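Local coordinates for polycomb protein Pcl (PDB 5OQD) that binds chromatin and DNA and, within the Esc/E(z) complex that methylates histone H3, establishes the early repressed state of homeotic genes, at residues R157-R162 and A172-G177; V95-L100 and P178-K183; C45-N50 and V184-H189. All coordinates share one frame; numbering follows the deposited sequence.

Contact 1: R157-R162 and A172-G177; sequences RFVCGR and ALRHSG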
loop_
_atom_site.group_PDB
_atom_site.type_symbol
_atom_site.label_atom_id
_atom_site.label_comp_id
_atom_site.label_asym_id
_atom_site.label_seq_id
_atom_site.Cartn_x
_atom_site.Cartn_y
_atom_site.Cartn_z
ATOM N N ARG B 157 3.824 11.840 -8.580
ATOM C CA ARG B 157 3.044 11.611 -7.382
ATOM C C ARG B 157 3.412 12.498 -6.224
ATOM O O ARG B 157 2.634 12.736 -5.361
ATOM C CB ARG B 157 3.199 10.180 -6.924
ATOM C CG ARG B 157 3.079 9.169 -8.026
ATOM C CD ARG B 157 2.406 7.914 -7.537
ATOM N NE ARG B 157 2.891 6.724 -8.207
ATOM C CZ ARG B 157 2.890 5.530 -7.650
ATOM N NH1 ARG B 157 2.414 5.370 -6.440
ATOM N NH2 ARG B 157 3.344 4.503 -8.314
ATOM N N PHE B 158 4.629 12.979 -6.207
ATOM C CA PHE B 158 5.112 13.778 -5.085
ATOM C C PHE B 158 5.556 15.184 -5.488
ATOM O O PHE B 158 6.364 15.351 -6.403
ATOM C CB PHE B 158 6.278 13.066 -4.395
ATOM C CG PHE B 158 5.995 11.636 -4.038
ATOM C CD1 PHE B 158 4.964 11.315 -3.173
ATOM C CD2 PHE B 158 6.771 10.611 -4.556
ATOM C CE1 PHE B 158 4.704 9.998 -2.839
ATOM C CE2 PHE B 158 6.517 9.291 -4.226
ATOM C CZ PHE B 158 5.480 8.984 -3.366
ATOM N N VAL B 159 5.021 16.192 -4.805
ATOM C CA VAL B 159 5.497 17.560 -4.974
ATOM C C VAL B 159 6.642 17.831 -4.015
ATOM O O VAL B 159 6.604 17.415 -2.858
ATOM C CB VAL B 159 4.399 18.606 -4.714
ATOM C CG1 VAL B 159 4.980 20.014 -4.784
ATOM C CG2 VAL B 159 3.273 18.447 -5.693
ATOM N N CYS B 160 7.661 18.527 -4.498
ATOM C CA CYS B 160 8.761 18.945 -3.641
ATOM C C CYS B 160 8.571 20.403 -3.241
ATOM O O CYS B 160 8.256 21.244 -4.081
ATOM C CB CYS B 160 10.103 18.752 -4.347
ATOM S SG CYS B 160 11.532 19.221 -3.354
ATOM N N GLY B 161 8.752 20.695 -1.957
ATOM C CA GLY B 161 8.589 22.048 -1.457
ATOM C C GLY B 161 9.877 22.605 -0.888
ATOM O O GLY B 161 10.628 21.897 -0.220
ATOM N N ARG B 162 10.134 23.881 -1.154
ATOM C CA ARG B 162 11.348 24.530 -0.674
ATOM C C ARG B 162 11.036 25.770 0.159
ATOM O O ARG B 162 10.180 26.576 -0.209
ATOM C CB ARG B 162 12.253 24.905 -1.850
ATOM N N ALA B 172 4.991 16.376 -0.497
ATOM C CA ALA B 172 3.561 16.156 -0.357
ATOM C C ALA B 172 3.028 15.419 -1.576
ATOM O O ALA B 172 3.608 15.494 -2.658
ATOM C CB ALA B 172 2.832 17.478 -0.173
ATOM N N LEU B 173 1.928 14.698 -1.392
ATOM C CA LEU B 173 1.253 14.056 -2.510
ATOM C C LEU B 173 0.692 15.125 -3.436
ATOM O O LEU B 173 0.080 16.089 -2.975
ATOM C CB LEU B 173 0.137 13.133 -2.017
ATOM C CG LEU B 173 0.552 11.880 -1.244
ATOM C CD1 LEU B 173 -0.671 11.194 -0.652
ATOM C CD2 LEU B 173 1.313 10.927 -2.145
ATOM N N ARG B 174 0.910 14.965 -4.736
ATOM C CA ARG B 174 0.421 15.944 -5.699
ATOM C C ARG B 174 -1.096 15.881 -5.791
ATOM O O ARG B 174 -1.751 16.854 -6.162
ATOM C CB ARG B 174 1.056 15.721 -7.072
ATOM C CG ARG B 174 0.872 16.888 -8.026
ATOM C CD ARG B 174 1.651 16.693 -9.312
ATOM N NE ARG B 174 3.088 16.572 -9.080
ATOM C CZ ARG B 174 3.915 17.603 -8.947
ATOM N NH1 ARG B 174 3.451 18.843 -9.016
ATOM N NH2 ARG B 174 5.208 17.396 -8.741
ATOM N N HIS B 175 -1.646 14.727 -5.436
ATOM C CA HIS B 175 -3.086 14.520 -5.471
ATOM C C HIS B 175 -3.550 13.759 -4.233
ATOM O O HIS B 175 -2.735 13.238 -3.473
ATOM C CB HIS B 175 -3.480 13.788 -6.753
ATOM C CG HIS B 175 -3.022 14.480 -8.000
ATOM N ND1 HIS B 175 -3.760 15.467 -8.617
ATOM C CD2 HIS B 175 -1.892 14.342 -8.732
ATOM C CE1 HIS B 175 -3.110 15.899 -9.682
ATOM N NE2 HIS B 175 -1.973 15.233 -9.775
ATOM N N SER B 176 -4.862 13.698 -4.039
ATOM C CA SER B 176 -5.441 13.206 -2.791
ATOM C C SER B 176 -5.395 11.688 -2.625
ATOM O O SER B 176 -5.501 11.181 -1.508
ATOM C CB SER B 176 -6.893 13.676 -2.678
ATOM O OG SER B 176 -7.665 13.197 -3.766
ATOM N N GLY B 177 -5.236 10.971 -3.732
ATOM C CA GLY B 177 -5.369 9.524 -3.737
ATOM C C GLY B 177 -4.438 8.731 -2.837
ATOM O O GLY B 177 -3.394 9.227 -2.416
HETATM O O HOH W 1 -0.236 12.413 -6.179
#

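Contact 2: V95-L100 and P178-K183; sequences VLHIAL and PPHIPK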
loop_
_atom_site.group_PDB
_atom_site.type_symbol
_atom_site.label_atom_id
_atom_site.label_comp_id
_atom_site.label_asym_id
_atom_site.label_seq_id
_atom_site.Cartn_x
_atom_site.Cartn_y
_atom_site.Cartn_z
ATOM N N VAL B 95 6.281 2.840 0.266
ATOM C CA VAL B 95 6.511 3.252 1.645
ATOM C C VAL B 95 6.298 4.755 1.809
ATOM O O VAL B 95 5.662 5.202 2.766
ATOM C CB VAL B 95 7.934 2.884 2.104
ATOM C CG1 VAL B 95 8.229 3.486 3.470
ATOM C CG2 VAL B 95 8.109 1.376 2.124
ATOM N N LEU B 96 6.828 5.525 0.864
ATOM C CA LEU B 96 6.710 6.978 0.897
ATOM C C LEU B 96 5.267 7.436 0.718
ATOM O O LEU B 96 4.814 8.359 1.395
ATOM C CB LEU B 96 7.595 7.608 -0.180
ATOM C CG LEU B 96 9.102 7.561 0.073
ATOM C CD1 LEU B 96 9.874 7.996 -1.162
ATOM C CD2 LEU B 96 9.465 8.427 1.269
ATOM N N HIS B 97 4.549 6.792 -0.198
ATOM C CA HIS B 97 3.151 7.133 -0.438
ATOM C C HIS B 97 2.308 6.785 0.785
ATOM O O HIS B 97 1.425 7.547 1.171
ATOM C CB HIS B 97 2.616 6.415 -1.681
ATOM C CG HIS B 97 1.356 7.011 -2.226
ATOM N ND1 HIS B 97 1.142 7.193 -3.576
ATOM C CD2 HIS B 97 0.243 7.469 -1.605
ATOM C CE1 HIS B 97 -0.047 7.741 -3.762
ATOM N NE2 HIS B 97 -0.611 7.918 -2.581
ATOM N N ILE B 98 2.588 5.634 1.389
ATOM C CA ILE B 98 1.921 5.225 2.623
ATOM C C ILE B 98 2.198 6.228 3.738
ATOM O O ILE B 98 1.296 6.610 4.485
ATOM C CB ILE B 98 2.370 3.817 3.068
ATOM C CG1 ILE B 98 1.722 2.745 2.190
ATOM C CG2 ILE B 98 2.018 3.570 4.529
ATOM C CD1 ILE B 98 2.199 1.339 2.494
ATOM N N ALA B 99 3.452 6.660 3.834
ATOM C CA ALA B 99 3.862 7.619 4.853
ATOM C C ALA B 99 3.120 8.943 4.706
ATOM O O ALA B 99 2.550 9.454 5.668
ATOM C CB ALA B 99 5.366 7.845 4.792
ATOM N N LEU B 100 3.126 9.489 3.494
ATOM C CA LEU B 100 2.497 10.779 3.229
ATOM C C LEU B 100 0.974 10.715 3.328
ATOM O O LEU B 100 0.323 11.712 3.638
ATOM C CB LEU B 100 2.908 11.293 1.848
ATOM C CG LEU B 100 4.383 11.674 1.693
ATOM C CD1 LEU B 100 4.701 12.032 0.252
ATOM C CD2 LEU B 100 4.733 12.827 2.619
ATOM N N PRO B 178 -4.826 7.482 -2.538
ATOM C CA PRO B 178 -4.065 6.494 -1.766
ATOM C C PRO B 178 -2.948 5.874 -2.609
ATOM O O PRO B 178 -2.882 6.164 -3.803
ATOM C CB PRO B 178 -5.130 5.456 -1.397
ATOM C CG PRO B 178 -6.088 5.513 -2.518
ATOM C CD PRO B 178 -6.147 6.960 -2.930
ATOM N N PRO B 179 -2.070 5.054 -1.998
ATOM C CA PRO B 179 -0.999 4.391 -2.751
ATOM C C PRO B 179 -1.486 3.635 -3.986
ATOM O O PRO B 179 -2.515 2.961 -3.940
ATOM C CB PRO B 179 -0.411 3.420 -1.727
ATOM C CG PRO B 179 -0.607 4.106 -0.430
ATOM C CD PRO B 179 -1.920 4.841 -0.545
ATOM N N HIS B 180 -0.760 3.791 -5.085
ATOM C CA HIS B 180 -1.074 3.033 -6.270
ATOM C C HIS B 180 -0.770 1.586 -5.941
ATOM O O HIS B 180 0.290 1.265 -5.405
ATOM C CB HIS B 180 -0.225 3.500 -7.452
ATOM C CG HIS B 180 -0.522 4.899 -7.894
ATOM N ND1 HIS B 180 0.029 6.005 -7.281
ATOM C CD2 HIS B 180 -1.310 5.373 -8.887
ATOM C CE1 HIS B 180 -0.408 7.100 -7.878
ATOM N NE2 HIS B 180 -1.223 6.743 -8.857
ATOM N N ILE B 181 -1.707 0.714 -6.276
ATOM C CA ILE B 181 -1.508 -0.724 -6.141
ATOM C C ILE B 181 -1.982 -1.450 -7.397
ATOM O O ILE B 181 -3.092 -1.211 -7.870
ATOM C CB ILE B 181 -2.249 -1.276 -4.905
ATOM C CG1 ILE B 181 -1.782 -0.543 -3.647
ATOM C CG2 ILE B 181 -2.039 -2.777 -4.765
ATOM C CD1 ILE B 181 -2.378 -1.075 -2.371
ATOM N N PRO B 182 -1.133 -2.330 -7.950
ATOM C CA PRO B 182 -1.492 -3.071 -9.164
ATOM C C PRO B 182 -2.677 -4.005 -8.947
ATOM O O PRO B 182 -2.719 -4.741 -7.961
ATOM C CB PRO B 182 -0.219 -3.865 -9.481
ATOM C CG PRO B 182 0.496 -3.972 -8.179
ATOM C CD PRO B 182 0.214 -2.682 -7.471
ATOM N N LYS B 183 -3.634 -3.964 -9.867
ATOM C CA LYS B 183 -4.810 -4.820 -9.790
ATOM C C LYS B 183 -4.491 -6.234 -10.247
ATOM O O LYS B 183 -3.871 -6.435 -11.291
ATOM C CB LYS B 183 -5.949 -4.246 -10.633
ATOM C CG LYS B 183 -6.733 -3.144 -9.952
ATOM C CD LYS B 183 -7.703 -3.698 -8.923
ATOM C CE LYS B 183 -8.723 -2.644 -8.523
ATOM N NZ LYS B 183 -9.443 -2.990 -7.269
#

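Contact 3: C45-N50 and V184-H189; sequences CCKCRN and VFLEPH. With ZN (zinc ion), chain L.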
loop_
_atom_site.group_PDB
_atom_site.type_symbol
_atom_site.label_atom_id
_atom_site.label_comp_id
_atom_site.label_asym_id
_atom_site.label_seq_id
_atom_site.Cartn_x
_atom_site.Cartn_y
_atom_site.Cartn_z
ATOM N N CYS B 45 -11.168 -9.663 -3.674
ATOM C CA CYS B 45 -10.833 -10.988 -4.181
ATOM C C CYS B 45 -10.323 -10.893 -5.616
ATOM O O CYS B 45 -10.846 -10.117 -6.417
ATOM C CB CYS B 45 -12.046 -11.917 -4.107
ATOM S SG CYS B 45 -11.747 -13.613 -4.684
ATOM N N CYS B 46 -9.249 -11.596 -5.928
ATOM C CA CYS B 46 -8.788 -11.628 -7.302
ATOM C C CYS B 46 -9.725 -12.339 -8.279
ATOM O O CYS B 46 -9.884 -11.896 -9.398
ATOM C CB CYS B 46 -7.354 -12.154 -7.409
ATOM S SG CYS B 46 -7.023 -13.750 -6.653
ATOM N N LYS B 47 -10.276 -13.479 -7.892
ATOM C CA LYS B 47 -11.232 -14.187 -8.747
ATOM C C LYS B 47 -12.669 -13.657 -8.954
ATOM O O LYS B 47 -13.131 -13.564 -10.079
ATOM C CB LYS B 47 -11.228 -15.675 -8.414
ATOM C CG LYS B 47 -10.018 -16.385 -8.989
ATOM C CD LYS B 47 -9.922 -17.822 -8.527
ATOM C CE LYS B 47 -8.919 -18.584 -9.365
ATOM N NZ LYS B 47 -8.870 -20.016 -8.982
ATOM N N CYS B 48 -13.342 -13.277 -7.873
ATOM C CA CYS B 48 -14.738 -12.845 -7.902
ATOM C C CYS B 48 -14.855 -11.323 -7.926
ATOM O O CYS B 48 -15.913 -10.779 -8.251
ATOM C CB CYS B 48 -15.502 -13.411 -6.702
ATOM S SG CYS B 48 -15.077 -12.672 -5.107
ATOM N N ARG B 49 -13.764 -10.652 -7.567
ATOM C CA ARG B 49 -13.665 -9.192 -7.589
ATOM C C ARG B 49 -14.629 -8.504 -6.624
ATOM O O ARG B 49 -14.937 -7.323 -6.779
ATOM C CB ARG B 49 -13.889 -8.663 -9.008
ATOM C CG ARG B 49 -13.028 -9.345 -10.062
ATOM C CD ARG B 49 -13.263 -8.755 -11.438
ATOM N NE ARG B 49 -12.568 -9.510 -12.475
ATOM C CZ ARG B 49 -12.674 -9.259 -13.775
ATOM N NH1 ARG B 49 -13.452 -8.272 -14.199
ATOM N NH2 ARG B 49 -12.005 -9.997 -14.651
ATOM N N ASN B 50 -15.098 -9.243 -5.623
ATOM C CA ASN B 50 -15.906 -8.653 -4.562
ATOM C C ASN B 50 -15.018 -8.101 -3.452
ATOM O O ASN B 50 -13.875 -8.527 -3.292
ATOM C CB ASN B 50 -16.890 -9.678 -3.989
ATOM C CG ASN B 50 -18.042 -9.971 -4.933
ATOM O OD1 ASN B 50 -18.582 -9.070 -5.573
ATOM N ND2 ASN B 50 -18.421 -11.240 -5.026
ATOM N N VAL B 184 -4.923 -7.210 -9.458
ATOM C CA VAL B 184 -4.719 -8.610 -9.797
ATOM C C VAL B 184 -6.058 -9.305 -10.020
ATOM O O VAL B 184 -6.787 -9.586 -9.068
ATOM C CB VAL B 184 -3.932 -9.346 -8.698
ATOM C CG1 VAL B 184 -3.547 -10.737 -9.164
ATOM C CG2 VAL B 184 -2.693 -8.552 -8.319
ATOM N N PHE B 185 -6.382 -9.566 -11.282
ATOM C CA PHE B 185 -7.602 -10.288 -11.633
ATOM C C PHE B 185 -7.269 -11.611 -12.315
ATOM O O PHE B 185 -6.687 -11.631 -13.400
ATOM C CB PHE B 185 -8.498 -9.439 -12.543
ATOM C CG PHE B 185 -9.189 -8.307 -11.835
ATOM C CD1 PHE B 185 -9.524 -8.413 -10.496
ATOM C CD2 PHE B 185 -9.505 -7.138 -12.509
ATOM C CE1 PHE B 185 -10.158 -7.373 -9.841
ATOM C CE2 PHE B 185 -10.142 -6.095 -11.860
ATOM C CZ PHE B 185 -10.465 -6.213 -10.525
ATOM N N LEU B 186 -7.633 -12.714 -11.669
ATOM C CA LEU B 186 -7.405 -14.039 -12.232
ATOM C C LEU B 186 -8.669 -14.586 -12.879
ATOM O O LEU B 186 -9.780 -14.220 -12.494
ATOM C CB LEU B 186 -6.916 -15.011 -11.154
ATOM C CG LEU B 186 -5.408 -15.167 -10.940
ATOM C CD1 LEU B 186 -4.783 -13.868 -10.469
ATOM C CD2 LEU B 186 -5.123 -16.287 -9.951
ATOM N N GLU B 187 -8.498 -15.456 -13.867
ATOM C CA GLU B 187 -9.619 -16.209 -14.407
ATOM C C GLU B 187 -9.993 -17.278 -13.386
ATOM O O GLU B 187 -9.120 -17.799 -12.690
ATOM C CB GLU B 187 -9.271 -16.827 -15.764
ATOM C CG GLU B 187 -9.016 -15.807 -16.867
ATOM C CD GLU B 187 -10.236 -14.956 -17.176
ATOM O OE1 GLU B 187 -10.059 -13.785 -17.574
ATOM O OE2 GLU B 187 -11.371 -15.457 -17.028
ATOM N N PRO B 188 -11.292 -17.602 -13.284
ATOM C CA PRO B 188 -11.791 -18.514 -12.248
ATOM C C PRO B 188 -11.139 -19.897 -12.261
ATOM O O PRO B 188 -11.067 -20.547 -11.217
ATOM C CB PRO B 188 -13.287 -18.627 -12.571
ATOM C CG PRO B 188 -13.416 -18.190 -13.993
ATOM C CD PRO B 188 -12.373 -17.136 -14.169
ATOM N N HIS B 189 -10.665 -20.332 -13.424
ATOM C CA HIS B 189 -10.117 -21.677 -13.573
ATOM C C HIS B 189 -8.607 -21.742 -13.348
ATOM O O HIS B 189 -8.022 -22.824 -13.356
ATOM C CB HIS B 189 -10.447 -22.225 -14.962
ATOM C CG HIS B 189 -9.925 -21.380 -16.082
ATOM N ND1 HIS B 189 -10.636 -20.324 -16.610
ATOM C CD2 HIS B 189 -8.762 -21.435 -16.772
ATOM C CE1 HIS B 189 -9.934 -19.766 -17.579
ATOM N NE2 HIS B 189 -8.794 -20.419 -17.700
HETATM ZN ZN ZN L . -14.002 -14.552 -4.481
HETATM O O HOH W 2 -11.803 -11.908 -12.155
#

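Contact 1: R157-R162 and A172-G177
Phe158 and Val159 pair with Leu173 and Ala172 where the two strands of the winged-helix domain's beta hairpin meet, beside the point where the chain leaves the sheet. The pairing is antiparallel. Val159 and Ala172 form a hydrogen-bonded pair, with Val159 N to Ala172 O at 2.7 Å and Ala172 N returning to Val159 O at 3.0 Å. Phe158 and Leu173 are the non-hydrogen-bonded pair that follows, and beyond it a single backbone bond, from Arg174 N to Arg157 O (2.9 Å, N-H...O angle 167°), continues the pairing past the strand ends. A water accepts a hydrogen bond from His175 N and donates one to Arg157 O, so that carbonyl has two donors.

The side chains separate by face. Phe158 and Leu173 lie side by side and point the same way, with Leu173 CD2 reaching Phe158 CE1 at 3.6 Å; both side chains also touch Leu100 of the helix 92-104, while Arg157 CB sits over one face of the phenyl ring. Toward the other face of the sheet, Val159 CG2 stands over the centre of the Arg174 guanidinium, 3.4 Å from CZ. Because Arg174 CG is anti to the backbone N (chi1 -166°) and the chain bends at chi3, the group folds back across Val159 instead of running outward. There NH2 makes only a weak bond to Phe158 O, at 3.3 Å, and finds a stronger partner in Ser155 O.

The chemistry implies a division of labour: backbone bonds set the register, Phe158 and Leu173 pack on the helix, and the guanidinium, exposed at the surface, rests on a Val159 methyl and is held chiefly by Ser155 O.

Contact 2: V95-L100 and P178-K183
His97, on the helix 92-104 of the winged-helix domain, meets Pro179 in the extended, proline-rich segment that leaves the domain after its beta hairpin. The evidence for a CH-pi contact is strong: Pro179 CA lies 3.4 Å from the centroid of the His97 ring and only 3° off its normal, so the proline backbone rests squarely over the middle of one face. His97 CG is turned anti to the backbone N (chi1 -163°), which carries the imidazole out from the helix to meet the segment. The proline ring follows along the same side, its CD 3.6 Å from His97 CD2, and the two side chains run at a slant to each other.

The ring's rotation is held by the bond from NE2 to Gly177 O, just ahead of the segment, together with Pro179 against its face. The carbonyl of Pro178 is also near NE2, but its angle is poor and it does not count as a bond. One helix position later, Ile98 meets the same proline from another direction: its side chain crosses that of Pro179 at about a right angle, with CG1, beside the backbone N and anti to the carbonyl carbon, doing the touching.

His180 adds the outer neighbour. Its ring and that of His97 stand at 76° to each other with centroids 5.7 Å apart; they meet rim to rim and neither covers the other, so this is no stack. Away from that histidine pair the contact is purely apolar, Pro179 CG lying 3.8 Å from Ile98 CG1.

Contact 3: C45-N50 and V184-H189
The Cys45-Cys48 zinc knuckle of the second PHD finger carries Cys46, Lys47 and Arg49 against the extended segment 184-189. Cys45 SG (2.5 Å from the zinc ion) and Cys48 SG supply two ligands, and Cys75 and Cys78 complete the site. Cys48 N and Asn50 N each donate to a ligand sulfur, Cys45 SG and Cys48 SG in turn, the usual N-H...S pattern of such a knuckle.

At its turn, Cys46 O accepts Leu186 N at 3.3 Å, with the donor well above the carbonyl plane, while Cys46 CB abuts Val184 O at 3.1 Å. Arg49, in the left-handed backbone region (phi 64°), follows the knuckle and has a side chain extended from CG to NE that lies over one face of Phe185. Its CD is 3.8 Å from the ring centroid, and the guanidinium follows in a cation-pi stack, its plane 19° from the ring and CZ 4.3 Å from the centroid. The other long chain, Lys47, passes Leu186 CB and reaches NZ to Pro188 O at 3.2 Å; Glu190 O is a second acceptor, so two carbonyls hold the ammonium.

Behind this segment, Val184 and Leu186 pack on Leu197 of the helix 194-200, while on the finger side Cys45, Cys46 and Lys47 touch Cys74 of the strand 71-74.

In the fold
Contacts 1 and 2 both belong to the winged-helix domain: their centres are 12 Å apart, and they touch through the helix 92-104, on which the hairpin strands 158-161 and 170-173 also rest. Contact 3 joins the PHD finger to the C-terminal run, its centre 22 Å from contact 2 and 33 Å from contact 1; contacts 1 and 3 lie on opposite sides of the chain's centre, contact 2 close to it. The second segments follow one another without a gap, 172-177, 178-183 and 184-189, so one continuous run leaves the hairpin, crosses the helix and reaches the zinc finger. Contact 3 thus spans 133 residues, consistent with finger and winged-helix domain being held as one unit.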